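Local coordinates for protein endoglycosidase (Bacteroides thetaiotaomicron, PDB 6Q64) that probably hydrolyses glycosidic bonds of complex N-glycans, as an endoglycosidase of glycoside hydrolase family 18 with a TIM-barrel fold, at residues A[149-152]-A[153-157]; A[161-164]-A[165-169]; A[263-266]-A[267-271]; A[273-276]-A[277-280]. The protein carries 1 engineered substitution. All coordinates share one frame; numbering follows the deposited sequence.

Overall arrangement
All four contacts are local, each made within one continuous stretch of chain; they follow in series, and none nests in or crosses another. From the N terminus, contact 1 forms the short helix 149-155, inserted after strand 128-135. Contact 2 opens helix 162-179, which leads toward strand 184-189. These two touch, with Trp153, Val154 and Lys157 packed on the first turns of the longer helix. Much later, contact 3 ends helix 261-268 after strand 251-254, and contact 4 turns the chain through helix 276-279 into strand 280-285, Trp276 lying against Ile268 and Asn269. The two pairs are well separated: the centres of contacts 2 and 4 are about 29 Å apart.

Contact 1: residues A[149-152]-A[153-157]; sequences ATQY and WVEEK
The short helix 149-155, part of the insertion between strand 128-135 of the barrel and helix 162-179, carries a T-shaped pair of neighbouring rings, Tyr152 and Trp153. The edge of the Tyr152 ring is turned toward the indole face, the ring planes standing at 70° and the centroid of the tyrosine ring lying 4.8 Å from that of the five-membered ring. Between the rings, Tyr152 CD2 comes closest, 3.5 Å from Trp153 CE2; chi1 of -180° sets the phenol anti to its own nitrogen and brings it there. On the helix side, Ala149 O accepts from Trp153 N at 2.9 Å and also lies at the rim of the indole. Past this point the helix widens: Glu156 N skips one residue and bonds to Gln151 O at 3.1 Å, as in a pi-type turn. This leaves Glu156 beside the phenol, its OE1 near the ring plane and 3.9 Å from Tyr152 CD1, with the carboxylate nearly perpendicular to the ring. Lys157 runs alongside Tyr152 in the same direction, and its NZ stops 4.1 Å from Tyr152 OH. Indole packing continues inward onto Tyr169 and Leu138. The chemistry thus divides the contact: aromatic carbon anchors it to helix 162-179, whereas the carboxylate of Glu156 and the amine of Lys157 lie just past the helix end among exposed residues, where they probably stay hydrated.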
# COMPACT_ATOMS: atom_id res chain seq x y z
N ALA A 149 -19.34 -3.26 19.60
CA ALA A 149 -18.12 -2.44 19.40
C ALA A 149 -17.97 -1.42 20.53
O ALA A 149 -16.95 -1.50 21.30
CB ALA A 149 -18.14 -1.77 18.05
N THR A 150 -18.93 -0.50 20.68
CA THR A 150 -18.77 0.64 21.62
C THR A 150 -18.64 0.03 23.03
O THR A 150 -17.87 0.58 23.84
CB THR A 150 -19.82 1.75 21.46
OG1 THR A 150 -20.82 1.67 22.47
CG2 THR A 150 -20.48 1.76 20.10
N GLN A 151 -19.32 -1.09 23.29
CA GLN A 151 -19.26 -1.76 24.61
C GLN A 151 -17.86 -2.34 24.80
O GLN A 151 -17.18 -1.98 25.79
CB GLN A 151 -20.32 -2.85 24.75
CG GLN A 151 -21.73 -2.28 24.80
CD GLN A 151 -22.67 -3.09 25.66
OE1 GLN A 151 -22.91 -4.27 25.41
NE2 GLN A 151 -23.24 -2.45 26.67
N TYR A 152 -17.44 -3.17 23.85
CA TYR A 152 -16.17 -3.94 23.97
C TYR A 152 -15.01 -2.96 24.15
O TYR A 152 -14.10 -3.22 24.97
CB TYR A 152 -15.91 -4.85 22.77
CG TYR A 152 -14.62 -5.61 22.94
CD1 TYR A 152 -14.41 -6.33 24.11
CD2 TYR A 152 -13.60 -5.54 22.01
CE1 TYR A 152 -13.22 -7.00 24.33
CE2 TYR A 152 -12.40 -6.20 22.22
CZ TYR A 152 -12.21 -6.93 23.39
OH TYR A 152 -11.06 -7.61 23.65
N TRP A 153 -15.03 -1.87 23.40
CA TRP A 153 -13.82 -1.05 23.18
C TRP A 153 -13.75 0.09 24.20
O TRP A 153 -12.65 0.32 24.74
CB TRP A 153 -13.78 -0.59 21.72
CG TRP A 153 -13.35 -1.69 20.79
CD1 TRP A 153 -14.10 -2.34 19.86
CD2 TRP A 153 -12.05 -2.32 20.76
NE1 TRP A 153 -13.35 -3.30 19.23
CE2 TRP A 153 -12.09 -3.32 19.77
CE3 TRP A 153 -10.85 -2.13 21.47
CZ2 TRP A 153 -10.98 -4.11 19.48
CZ3 TRP A 153 -9.77 -2.92 21.19
CH2 TRP A 153 -9.83 -3.90 20.21
N VAL A 154 -14.89 0.73 24.51
CA VAL A 154 -14.95 2.03 25.25
C VAL A 154 -14.97 1.77 26.77
O VAL A 154 -13.95 2.11 27.41
CB VAL A 154 -16.13 2.91 24.79
CG1 VAL A 154 -16.24 4.20 25.59
CG2 VAL A 154 -16.04 3.23 23.29
N GLU A 155 -16.06 1.23 27.34
CA GLU A 155 -16.13 0.94 28.81
C GLU A 155 -15.29 -0.30 29.12
O GLU A 155 -14.51 -0.25 30.11
CB GLU A 155 -17.55 0.78 29.39
CG GLU A 155 -18.59 0.16 28.47
CD GLU A 155 -19.56 1.16 27.86
OE1 GLU A 155 -19.90 2.16 28.55
OE2 GLU A 155 -19.99 0.94 26.70
N GLU A 156 -15.43 -1.35 28.30
CA GLU A 156 -14.86 -2.70 28.57
C GLU A 156 -13.34 -2.70 28.37
O GLU A 156 -12.69 -3.60 28.94
CB GLU A 156 -15.58 -3.77 27.74
CG GLU A 156 -17.00 -4.05 28.22
CD GLU A 156 -17.66 -5.31 27.69
OE1 GLU A 156 -16.96 -6.11 26.99
OE2 GLU A 156 -18.87 -5.49 27.99
N LYS A 157 -12.78 -1.72 27.65
CA LYS A 157 -11.36 -1.73 27.21
C LYS A 157 -10.67 -0.37 27.46
O LYS A 157 -9.53 -0.38 27.96
CB LYS A 157 -11.30 -2.15 25.74
CG LYS A 157 -10.00 -2.84 25.35
CD LYS A 157 -9.80 -4.19 26.00
CE LYS A 157 -8.46 -4.79 25.65
NZ LYS A 157 -8.31 -6.11 26.29

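Contact 2: residues A[161-164]-A[165-169]; sequences NFIE and GVKAY
Phe162 swings its ring obliquely against Val166, one helical turn on, with CE1 only 3.3 Å from Val166 CG2. The ring is carried there by a first torsion of -177°, CG opposite the backbone nitrogen, while Val166 sets CG2 beside its own nitrogen and so on the side of the phenylalanine. In the backbone of the same pair, Val166 N bonds to a lone pair of Phe162 O at 3.2 Å, in the carbonyl plane. The next bond, from Lys167 N to Ile163 O, is short, 2.8 Å, and at 174° the straightest of this turn; those donated by Gly165 N and Ala168 N are weak. At the very beginning, Asn161 occupies the N-cap: its OD1 accepts from Ile163 N at 3.3 Å, supplying an acceptor for an amide in the first turn. Glu164 and Lys167 run alongside each other in one direction, in a salt bridge that is long and weak, Glu164 OE2 to Lys167 NZ 3.4 Å; the bend of the glutamate at chi2 lays its carboxylate beside the end of the lysine, OE2 also standing 3.5 Å from Lys167 CD. Were Glu164 exchanged for an alanine, Lys167 NZ would probably lose this carboxylate mate and its long chain be freer to turn. Val166 meanwhile faces Phe216 and Leu138, and Ile163 and Lys167 lean on Val215 of helix 211-224. The whole is an N-capped first turn of an outer helix in a beta/alpha barrel, packed against the next helix round the barrel.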
# COMPACT_ATOMS: atom_id res chain seq x y z
N ASN A 161 -13.51 6.25 29.03
CA ASN A 161 -12.61 7.14 28.24
C ASN A 161 -12.57 6.60 26.80
O ASN A 161 -11.62 5.86 26.44
CB ASN A 161 -11.24 7.29 28.91
CG ASN A 161 -10.42 8.46 28.40
OD1 ASN A 161 -10.48 8.87 27.24
ND2 ASN A 161 -9.59 9.01 29.28
N PHE A 162 -13.56 6.98 25.98
CA PHE A 162 -13.59 6.67 24.52
C PHE A 162 -12.17 6.59 23.96
O PHE A 162 -11.94 5.73 23.13
CB PHE A 162 -14.36 7.74 23.74
CG PHE A 162 -14.50 7.49 22.26
CD1 PHE A 162 -13.41 7.56 21.40
CD2 PHE A 162 -15.75 7.20 21.72
CE1 PHE A 162 -13.56 7.34 20.04
CE2 PHE A 162 -15.89 6.96 20.35
CZ PHE A 162 -14.80 7.03 19.52
N ILE A 163 -11.28 7.50 24.36
CA ILE A 163 -9.91 7.68 23.78
C ILE A 163 -8.98 6.58 24.29
O ILE A 163 -8.08 6.19 23.51
CB ILE A 163 -9.37 9.10 24.09
CG1 ILE A 163 -10.05 10.16 23.22
CG2 ILE A 163 -7.85 9.19 24.00
CD1 ILE A 163 -9.32 10.53 21.99
N GLU A 164 -9.14 6.09 25.52
CA GLU A 164 -8.27 4.96 25.99
C GLU A 164 -8.57 3.72 25.11
O GLU A 164 -7.67 2.86 24.97
CB GLU A 164 -8.43 4.68 27.49
CG GLU A 164 -7.73 5.70 28.39
CD GLU A 164 -6.38 6.19 27.90
OE1 GLU A 164 -5.38 5.46 28.06
OE2 GLU A 164 -6.33 7.30 27.35
N GLY A 165 -9.80 3.67 24.55
CA GLY A 165 -10.31 2.61 23.67
C GLY A 165 -9.80 2.75 22.24
O GLY A 165 -9.58 1.72 21.57
N VAL A 166 -9.60 3.97 21.77
CA VAL A 166 -8.90 4.23 20.48
C VAL A 166 -7.44 3.84 20.71
O VAL A 166 -6.93 3.02 19.92
CB VAL A 166 -9.08 5.67 19.98
CG1 VAL A 166 -8.40 5.91 18.66
CG2 VAL A 166 -10.55 6.01 19.82
N LYS A 167 -6.82 4.34 21.77
CA LYS A 167 -5.43 3.96 22.17
C LYS A 167 -5.32 2.42 22.24
O LYS A 167 -4.27 1.87 21.81
CB LYS A 167 -5.06 4.62 23.51
CG LYS A 167 -4.18 5.86 23.41
CD LYS A 167 -4.34 6.82 24.57
CE LYS A 167 -3.08 7.55 24.97
NZ LYS A 167 -3.04 7.72 26.44
N ALA A 168 -6.36 1.76 22.76
CA ALA A 168 -6.44 0.29 22.91
C ALA A 168 -6.62 -0.40 21.54
O ALA A 168 -5.79 -1.27 21.23
CB ALA A 168 -7.56 -0.05 23.85
N TYR A 169 -7.63 0.01 20.75
CA TYR A 169 -7.97 -0.53 19.40
C TYR A 169 -6.77 -0.49 18.46
O TYR A 169 -6.60 -1.38 17.64
CB TYR A 169 -9.06 0.30 18.72
CG TYR A 169 -9.37 -0.14 17.31
CD1 TYR A 169 -9.71 -1.45 17.03
CD2 TYR A 169 -9.35 0.75 16.24
CE1 TYR A 169 -9.99 -1.88 15.74
CE2 TYR A 169 -9.66 0.35 14.95
CZ TYR A 169 -9.96 -0.98 14.70
OH TYR A 169 -10.26 -1.42 13.44

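Contact 3: residues A[263-266]-A[267-271]; sequences SVIY and KINKP
Ile265 O is gripped by two backbone amides where helix 261-268 of the barrel ends. Asn269 N approaches it at 2.8 Å, nearly in line with the C=O bond, while Ile268 N comes in at 3.1 Å from well above the carbonyl plane. The i+4 and i+3 bonds thus share one acceptor at the C-terminal turn, after which Asn269 is the first residue to leave helical backbone angles. Val264 O likewise faces an i+3 and an i+4 amide, those of Lys267 and Ile268, but both bonds are weak. Ile268 adopts chi1 of 63°, which places CG1 between its own nitrogen and carbonyl carbon and presses it toward the preceding turn, 3.6 Å from Val264 O. This side chain lies inward, on Tyr253, Ile282 and Trp276, joining the helix to strands 251-254 and 280-285. Lys267 carries its amine to a salt bridge with Glu258 and a hydrogen bond to Gln254 O, and its CB sits 3.2 Å from Val264 O. Beyond the helix end Lys270 bends back at chi2, bringing CE to 4.0 Å from Tyr266 O.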
# COMPACT_ATOMS: atom_id res chain seq x y z
N SER A 263 -6.42 15.89 -14.45
CA SER A 263 -7.47 15.47 -13.48
C SER A 263 -6.88 14.58 -12.38
O SER A 263 -7.47 14.54 -11.28
CB SER A 263 -8.66 14.83 -14.14
OG SER A 263 -8.34 13.55 -14.67
N VAL A 264 -5.74 13.95 -12.62
CA VAL A 264 -5.09 13.09 -11.58
C VAL A 264 -4.28 13.98 -10.64
O VAL A 264 -4.39 13.82 -9.43
CB VAL A 264 -4.20 12.00 -12.21
CG1 VAL A 264 -3.53 11.11 -11.17
CG2 VAL A 264 -5.01 11.17 -13.17
N ILE A 265 -3.50 14.89 -11.22
CA ILE A 265 -2.74 15.94 -10.48
C ILE A 265 -3.72 16.71 -9.59
O ILE A 265 -3.40 16.87 -8.39
CB ILE A 265 -1.96 16.85 -11.43
CG1 ILE A 265 -1.13 16.02 -12.41
CG2 ILE A 265 -1.12 17.83 -10.62
CD1 ILE A 265 -0.02 16.74 -13.12
N TYR A 266 -4.90 17.08 -10.09
CA TYR A 266 -5.85 17.87 -9.26
C TYR A 266 -6.19 17.08 -8.00
O TYR A 266 -6.35 17.66 -6.92
CB TYR A 266 -7.10 18.30 -10.01
CG TYR A 266 -8.12 18.94 -9.10
CD1 TYR A 266 -8.92 18.14 -8.30
CD2 TYR A 266 -8.28 20.31 -9.03
CE1 TYR A 266 -9.88 18.67 -7.46
CE2 TYR A 266 -9.25 20.86 -8.21
CZ TYR A 266 -10.05 20.05 -7.41
OH TYR A 266 -10.99 20.56 -6.56
N LYS A 267 -6.30 15.77 -8.15
CA LYS A 267 -6.75 14.87 -7.06
C LYS A 267 -5.68 14.78 -5.97
O LYS A 267 -6.08 14.66 -4.79
CB LYS A 267 -7.05 13.47 -7.60
CG LYS A 267 -7.22 12.42 -6.51
CD LYS A 267 -7.79 11.12 -7.05
CE LYS A 267 -8.88 10.55 -6.17
NZ LYS A 267 -9.88 9.85 -7.00
N ILE A 268 -4.39 14.79 -6.33
CA ILE A 268 -3.30 14.44 -5.37
C ILE A 268 -2.49 15.68 -4.99
O ILE A 268 -1.68 15.56 -4.05
CB ILE A 268 -2.37 13.34 -5.92
CG1 ILE A 268 -1.64 13.77 -7.17
CG2 ILE A 268 -3.13 12.05 -6.17
CD1 ILE A 268 -0.48 12.89 -7.50
N ASN A 269 -2.68 16.79 -5.70
CA ASN A 269 -2.02 18.09 -5.42
C ASN A 269 -2.60 18.71 -4.16
O ASN A 269 -3.65 19.37 -4.26
CB ASN A 269 -2.20 19.09 -6.55
CG ASN A 269 -1.25 20.24 -6.39
OD1 ASN A 269 -0.87 20.56 -5.29
ND2 ASN A 269 -0.82 20.84 -7.47
N LYS A 270 -1.89 18.50 -3.05
CA LYS A 270 -2.28 18.75 -1.64
C LYS A 270 -1.03 19.22 -0.90
O LYS A 270 -0.33 18.43 -0.23
CB LYS A 270 -2.83 17.48 -1.01
CG LYS A 270 -3.97 16.85 -1.78
CD LYS A 270 -5.19 17.72 -1.83
CE LYS A 270 -6.17 17.33 -2.90
NZ LYS A 270 -7.50 17.95 -2.72
N PRO A 271 -0.65 20.50 -1.07
CA PRO A 271 0.56 21.01 -0.43
C PRO A 271 0.40 21.09 1.10
O PRO A 271 1.40 21.17 1.74
CB PRO A 271 0.77 22.34 -1.16
CG PRO A 271 -0.62 22.77 -1.56
CD PRO A 271 -1.32 21.49 -1.94

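Contact 4: residues A[273-276]-A[277-280]; sequences LDDW and ERKT
Glu277 lays its chain from CG to OE1 over one face of the Trp276 indole. Its CB stands beside the backbone, 3.8 Å from Trp276 C; CG then sits above the six-membered ring in a CH-pi contact, 3.8 Å from the centroid and only 4° off the normal. At CD the chain meets Trp276 CE2, and OE1 continues over the same face to 3.5 Å from Trp276 NE1. Carboxylate and indole planes differ by 10°, a stacked arrangement in which the bend at chi2 lays the carboxylate flat. The other oxygen, OE2, is bonded to Ser323 OG, which helps fix the rotation of the group. Trp276 itself has chi1 of 67°, which folds the indole back beside Glu277 N, and the ring also rests on Ile268, Asn269 and Leu321. A leucine in place of Trp276 would probably leave the Glu277 chain without its flat support and open a gap toward Ile268 and Asn269. In the backbone, Lys279 N bonds to Asp275 O at 3.3 Å, closing the turn that leads into strand 280-285. The lysine chain crosses Asp275 at about a right angle, CD 3.8 Å from Asp275 CB, and its NZ goes on to Tyr251 OH and the carbonyls of Ser245 and Val248. A buried carboxylate is thus placed by aromatic carbon and a serine hydroxyl, and Asp274 OD2, 4.4 Å from Lys279 NZ, can offer that amine at most a longer-range attraction.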
# COMPACT_ATOMS: atom_id res chain seq x y z
N LEU A 273 0.16 18.55 2.74
CA LEU A 273 0.75 17.25 3.13
C LEU A 273 2.26 17.33 2.98
O LEU A 273 2.69 17.72 1.90
CB LEU A 273 0.25 16.13 2.22
CG LEU A 273 -1.25 15.86 2.21
CD1 LEU A 273 -1.55 14.79 1.18
CD2 LEU A 273 -1.74 15.42 3.58
N ASP A 274 3.00 16.90 4.01
CA ASP A 274 4.47 16.94 3.99
C ASP A 274 4.88 16.13 2.76
O ASP A 274 4.33 15.05 2.54
CB ASP A 274 5.10 16.46 5.30
CG ASP A 274 6.61 16.62 5.35
OD1 ASP A 274 7.10 17.75 5.26
OD2 ASP A 274 7.31 15.60 5.49
N ASP A 275 5.71 16.73 1.91
CA ASP A 275 6.47 16.01 0.86
C ASP A 275 5.53 15.19 -0.02
O ASP A 275 5.83 14.05 -0.33
CB ASP A 275 7.48 15.10 1.54
CG ASP A 275 8.50 14.53 0.58
OD1 ASP A 275 8.67 15.11 -0.56
OD2 ASP A 275 9.11 13.53 0.98
N TRP A 276 4.43 15.78 -0.45
CA TRP A 276 3.34 15.01 -1.07
C TRP A 276 3.72 14.31 -2.38
O TRP A 276 3.25 13.21 -2.60
CB TRP A 276 2.14 15.92 -1.20
CG TRP A 276 2.32 17.02 -2.18
CD1 TRP A 276 2.76 18.28 -1.92
CD2 TRP A 276 1.96 16.98 -3.55
NE1 TRP A 276 2.72 19.03 -3.06
CE2 TRP A 276 2.24 18.26 -4.08
CE3 TRP A 276 1.49 15.98 -4.40
CZ2 TRP A 276 2.03 18.58 -5.41
CZ3 TRP A 276 1.25 16.29 -5.72
CH2 TRP A 276 1.53 17.57 -6.22
N GLU A 277 4.52 14.92 -3.24
CA GLU A 277 4.95 14.33 -4.53
C GLU A 277 5.65 13.00 -4.30
O GLU A 277 5.21 12.01 -4.90
CB GLU A 277 5.94 15.19 -5.29
CG GLU A 277 5.32 16.50 -5.75
CD GLU A 277 5.82 17.73 -5.02
OE1 GLU A 277 5.87 17.67 -3.77
OE2 GLU A 277 6.14 18.73 -5.70
N ARG A 278 6.69 12.97 -3.47
CA ARG A 278 7.53 11.74 -3.32
C ARG A 278 6.84 10.70 -2.42
O ARG A 278 7.21 9.52 -2.50
CB ARG A 278 8.94 12.13 -2.89
CG ARG A 278 9.72 12.82 -4.01
CD ARG A 278 9.91 11.99 -5.28
NE ARG A 278 10.47 10.71 -4.86
CZ ARG A 278 10.17 9.51 -5.34
NH1 ARG A 278 10.75 8.44 -4.82
NH2 ARG A 278 9.31 9.35 -6.33
N LYS A 279 5.83 11.06 -1.65
CA LYS A 279 5.15 10.07 -0.79
C LYS A 279 3.79 9.68 -1.37
O LYS A 279 3.07 8.86 -0.75
CB LYS A 279 4.97 10.64 0.61
CG LYS A 279 6.25 11.01 1.32
CD LYS A 279 6.00 11.80 2.60
CE LYS A 279 5.10 11.11 3.60
NZ LYS A 279 5.10 11.85 4.88
N THR A 280 3.39 10.25 -2.50
CA THR A 280 2.07 9.94 -3.07
C THR A 280 2.19 8.71 -3.99
O THR A 280 3.14 8.62 -4.80
CB THR A 280 1.45 11.16 -3.74
OG1 THR A 280 1.20 12.16 -2.75
CG2 THR A 280 0.16 10.79 -4.41